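Local coordinates for protein HAD hydrolase, family IA, variant 3 (Entamoeba histolytica, PDB 6W04) that binds magnesium and is probably a hydrolase of the haloacid dehalogenase superfamily, linked to carbohydrate metabolism, at residues Asp7-Leu12 with Thr109-Gly114. Numbering follows the deposited sequence.
Sequences DFNGTL and TSSDWG. With MG (magnesium ion), chain B; EDO (1,2-ethanediol), chain C.
Asp7, which ends strand 3-7, lies beside Thr109, just before the corner that the adjacent parallel strand 105-112 turns at Ser110; their CA atoms are 5.5 Å apart. Asp7 divides its carboxylate between two tasks. Asp7 OD2 binds the magnesium ion at 2.1 Å, while OD1 forms a salt bridge with Lys144 and probably accepts from a water, itself 2.7 Å from Thr109 OG1, that links Asp7 to Thr109. Phe8 adds a small apolar touch, its CB 4.0 Å from Thr109 CB; with CG anti to the backbone N (chi1 -166°), the ring swings away from Thr109 and stacks on Phe119 of helix 113-123. Asn9 serves both metal and neighbour. Its backbone O binds magnesium, its N donates to the bridging water, and Asn9 OD1 receives a hydrogen bond of 2.7 Å from Ser111 OG. The hydroxyl approaches at a C=O...donor angle of 132°, tilted 22° from the carbonyl plane, and Asp15 takes the ND2 end, which should help to fix the amide's rotation. Ser111 is steadied in turn by an ST turn, its N giving a nearly straight bond to Thr109 OG1. Ethanediol, probably from the crystallisation liquor, spans the gap, with O1 on the metal and O2 hydrogen-bonded to Ser110 OG. Asp169 joins Asp7 and Asn9 around the ion, completing the protein share of the magnesium site in a Rossmann-like HAD fold, where the DxN segment meets the Thr109-Ser111 turn of the adjacent strand, a position consistent with HAD motif II.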
ATOM      1  N   ASP A   7       2.668   4.460  -1.481  1.00 27.57           N
ATOM      2  CA  ASP A   7       2.205   3.116  -1.134  1.00 29.04           C
ATOM      3  C   ASP A   7       1.771   2.406  -2.403  1.00 32.35           C
ATOM      4  O   ASP A   7       1.447   3.048  -3.403  1.00 30.73           O
ATOM      5  CB  ASP A   7       1.035   3.200  -0.163  1.00 24.95           C
ATOM      6  CG  ASP A   7       0.497   1.848   0.235  1.00 35.70           C
ATOM      7  OD1 ASP A   7       1.303   0.960   0.588  1.00 31.60           O
ATOM      8  OD2 ASP A   7      -0.740   1.689   0.221  1.00 34.18           O
ATOM      9  N   PHE A   8       1.746   1.073  -2.386  1.00 28.02           N
ATOM     10  CA  PHE A   8       1.391   0.361  -3.609  1.00 27.79           C
ATOM     11  C   PHE A   8      -0.016  -0.226  -3.553  1.00 29.84           C
ATOM     12  O   PHE A   8      -0.904   0.260  -4.264  1.00 28.61           O
ATOM     13  CB  PHE A   8       2.435  -0.692  -3.955  1.00 28.38           C
ATOM     14  CG  PHE A   8       2.288  -1.202  -5.359  1.00 29.55           C
ATOM     15  CD1 PHE A   8       2.820  -0.487  -6.423  1.00 30.40           C
ATOM     16  CD2 PHE A   8       1.536  -2.336  -5.620  1.00 30.51           C
ATOM     17  CE1 PHE A   8       2.651  -0.920  -7.727  1.00 31.88           C
ATOM     18  CE2 PHE A   8       1.375  -2.786  -6.918  1.00 33.64           C
ATOM     19  CZ  PHE A   8       1.928  -2.073  -7.969  1.00 31.30           C
ATOM     20  N   ASN A   9      -0.261  -1.244  -2.717  1.00 29.57           N
ATOM     21  CA  ASN A   9      -1.570  -1.895  -2.668  1.00 27.50           C
ATOM     22  C   ASN A   9      -2.645  -0.934  -2.175  1.00 28.73           C
ATOM     23  O   ASN A   9      -2.521  -0.342  -1.102  1.00 29.86           O
ATOM     24  CB  ASN A   9      -1.505  -3.110  -1.745  1.00 29.11           C
ATOM     25  CG  ASN A   9      -0.429  -4.081  -2.167  1.00 40.31           C
ATOM     26  OD1 ASN A   9       0.662  -4.131  -1.585  1.00 39.40           O
ATOM     27  ND2 ASN A   9      -0.713  -4.830  -3.220  1.00 35.80           N
ATOM     28  N   GLY A  10      -3.717  -0.802  -2.952  1.00 31.24           N
ATOM     29  CA  GLY A  10      -4.814   0.083  -2.597  1.00 30.89           C
ATOM     30  C   GLY A  10      -4.569   1.531  -2.947  1.00 35.61           C
ATOM     31  O   GLY A  10      -5.499   2.332  -2.879  1.00 32.47           O
ATOM     32  N   THR A  11      -3.353   1.874  -3.353  1.00 33.98           N
ATOM     33  CA  THR A  11      -2.965   3.239  -3.679  1.00 33.52           C
ATOM     34  C   THR A  11      -2.581   3.362  -5.149  1.00 31.72           C
ATOM     35  O   THR A  11      -3.209   4.135  -5.882  1.00 31.85           O
ATOM     36  CB  THR A  11      -1.801   3.663  -2.753  1.00 31.33           C
ATOM     37  OG1 THR A  11      -2.265   3.739  -1.393  1.00 29.67           O
ATOM     38  CG2 THR A  11      -1.223   5.018  -3.168  1.00 28.85           C
ATOM     39  N   LEU A  12      -1.569   2.615  -5.609  1.00 29.51           N
ATOM     40  CA  LEU A  12      -1.208   2.620  -7.024  1.00 30.69           C
ATOM     41  C   LEU A  12      -2.003   1.614  -7.844  1.00 33.15           C
ATOM     42  O   LEU A  12      -2.174   1.814  -9.056  1.00 32.58           O
ATOM     43  CB  LEU A  12       0.294   2.350  -7.191  1.00 27.00           C
ATOM     44  CG  LEU A  12       1.183   3.572  -6.932  1.00 33.58           C
ATOM     45  CD1 LEU A  12       2.658   3.205  -6.969  1.00 30.45           C
ATOM     46  CD2 LEU A  12       0.890   4.713  -7.954  1.00 29.03           C
ATOM     47  N   THR A 109       5.955  -0.590   0.243  1.00 33.48           N
ATOM     48  CA  THR A 109       4.811  -1.474   0.359  1.00 32.48           C
ATOM     49  C   THR A 109       5.035  -2.421   1.524  1.00 37.66           C
ATOM     50  O   THR A 109       6.172  -2.768   1.848  1.00 34.53           O
ATOM     51  CB  THR A 109       4.574  -2.250  -0.959  1.00 31.60           C
ATOM     52  OG1 THR A 109       3.539  -3.225  -0.782  1.00 34.15           O
ATOM     53  CG2 THR A 109       5.831  -2.948  -1.422  1.00 31.98           C
ATOM     54  N   SER A 110       3.932  -2.830   2.153  1.00 31.68           N
ATOM     55  CA  SER A 110       3.971  -3.897   3.146  1.00 32.22           C
ATOM     56  C   SER A 110       4.124  -5.267   2.513  1.00 30.10           C
ATOM     57  O   SER A 110       4.320  -6.245   3.240  1.00 32.92           O
ATOM     58  CB  SER A 110       2.698  -3.916   3.991  1.00 38.32           C
ATOM     59  OG  SER A 110       2.471  -2.693   4.659  1.00 56.28           O
ATOM     60  N   SER A 111       4.002  -5.367   1.193  1.00 29.72           N
ATOM     61  CA  SER A 111       4.066  -6.663   0.529  1.00 31.20           C
ATOM     62  C   SER A 111       5.445  -7.289   0.699  1.00 28.49           C
ATOM     63  O   SER A 111       6.457  -6.587   0.751  1.00 29.88           O
ATOM     64  CB  SER A 111       3.754  -6.509  -0.969  1.00 29.44           C
ATOM     65  OG  SER A 111       2.385  -6.151  -1.182  1.00 40.85           O
ATOM     66  N   ASP A 112       5.478  -8.621   0.785  1.00 28.03           N
ATOM     67  CA  ASP A 112       6.736  -9.362   0.750  0.58 30.73           C
ATOM     68  C   ASP A 112       7.314  -9.367  -0.666  1.00 30.07           C
ATOM     69  O   ASP A 112       6.681  -8.935  -1.626  1.00 25.89           O
ATOM     70  CB  ASP A 112       6.543 -10.799   1.249  0.58 33.44           C
ATOM     71  CG  ASP A 112       5.651 -11.670   0.340  0.58 41.54           C
ATOM     72  OD1 ASP A 112       5.178 -11.266  -0.756  0.58 36.07           O
ATOM     73  OD2 ASP A 112       5.413 -12.824   0.756  0.58 48.15           O
ATOM     74  N   TRP A 113       8.538  -9.893  -0.799  1.00 32.28           N
ATOM     75  CA  TRP A 113       9.186  -9.889  -2.113  1.00 29.27           C
ATOM     76  C   TRP A 113       8.381 -10.677  -3.151  1.00 28.93           C
ATOM     77  O   TRP A 113       8.314 -10.283  -4.325  1.00 29.97           O
ATOM     78  CB  TRP A 113      10.600 -10.465  -2.028  1.00 32.81           C
ATOM     79  CG  TRP A 113      11.122 -10.668  -3.414  1.00 33.93           C
ATOM     80  CD1 TRP A 113      11.228 -11.852  -4.101  1.00 35.52           C
ATOM     81  CD2 TRP A 113      11.542  -9.634  -4.321  1.00 32.17           C
ATOM     82  NE1 TRP A 113      11.724 -11.615  -5.368  1.00 32.24           N
ATOM     83  CE2 TRP A 113      11.930 -10.264  -5.522  1.00 30.72           C
ATOM     84  CE3 TRP A 113      11.651  -8.240  -4.220  1.00 31.21           C
ATOM     85  CZ2 TRP A 113      12.380  -9.542  -6.629  1.00 34.52           C
ATOM     86  CZ3 TRP A 113      12.118  -7.516  -5.323  1.00 34.54           C
ATOM     87  CH2 TRP A 113      12.468  -8.177  -6.514  1.00 32.93           C
ATOM     88  N   GLY A 114       7.802 -11.815  -2.753  1.00 28.48           N
ATOM     89  CA  GLY A 114       6.985 -12.584  -3.691  1.00 32.10           C
ATOM     90  C   GLY A 114       6.006 -11.722  -4.468  1.00 34.19           C
ATOM     91  O   GLY A 114       5.920 -11.796  -5.704  1.00 24.14           O
TER
HETATM   92 MG    MG B 301      -2.135   0.322   0.865  1.00 28.64          MG
HETATM   93  C1  EDO C 302      -1.294  -2.473   1.824  1.00 53.61           C
HETATM   94  O1  EDO C 302      -0.879  -1.258   1.213  1.00 34.61           O
HETATM   95  C2  EDO C 302      -0.132  -2.816   2.691  1.00 50.47           C
HETATM   96  O2  EDO C 302       0.349  -1.549   3.133  1.00 51.02           O
HETATM   97  O   HOH W   1       1.450  -1.518  -0.411  1.00 32.30           O
HETATM   98  O   HOH W   2      -1.568   1.035   2.794  1.00 29.29           O
HETATM   99  O   HOH W   3      -3.878  -0.947   1.326  1.00 30.53           O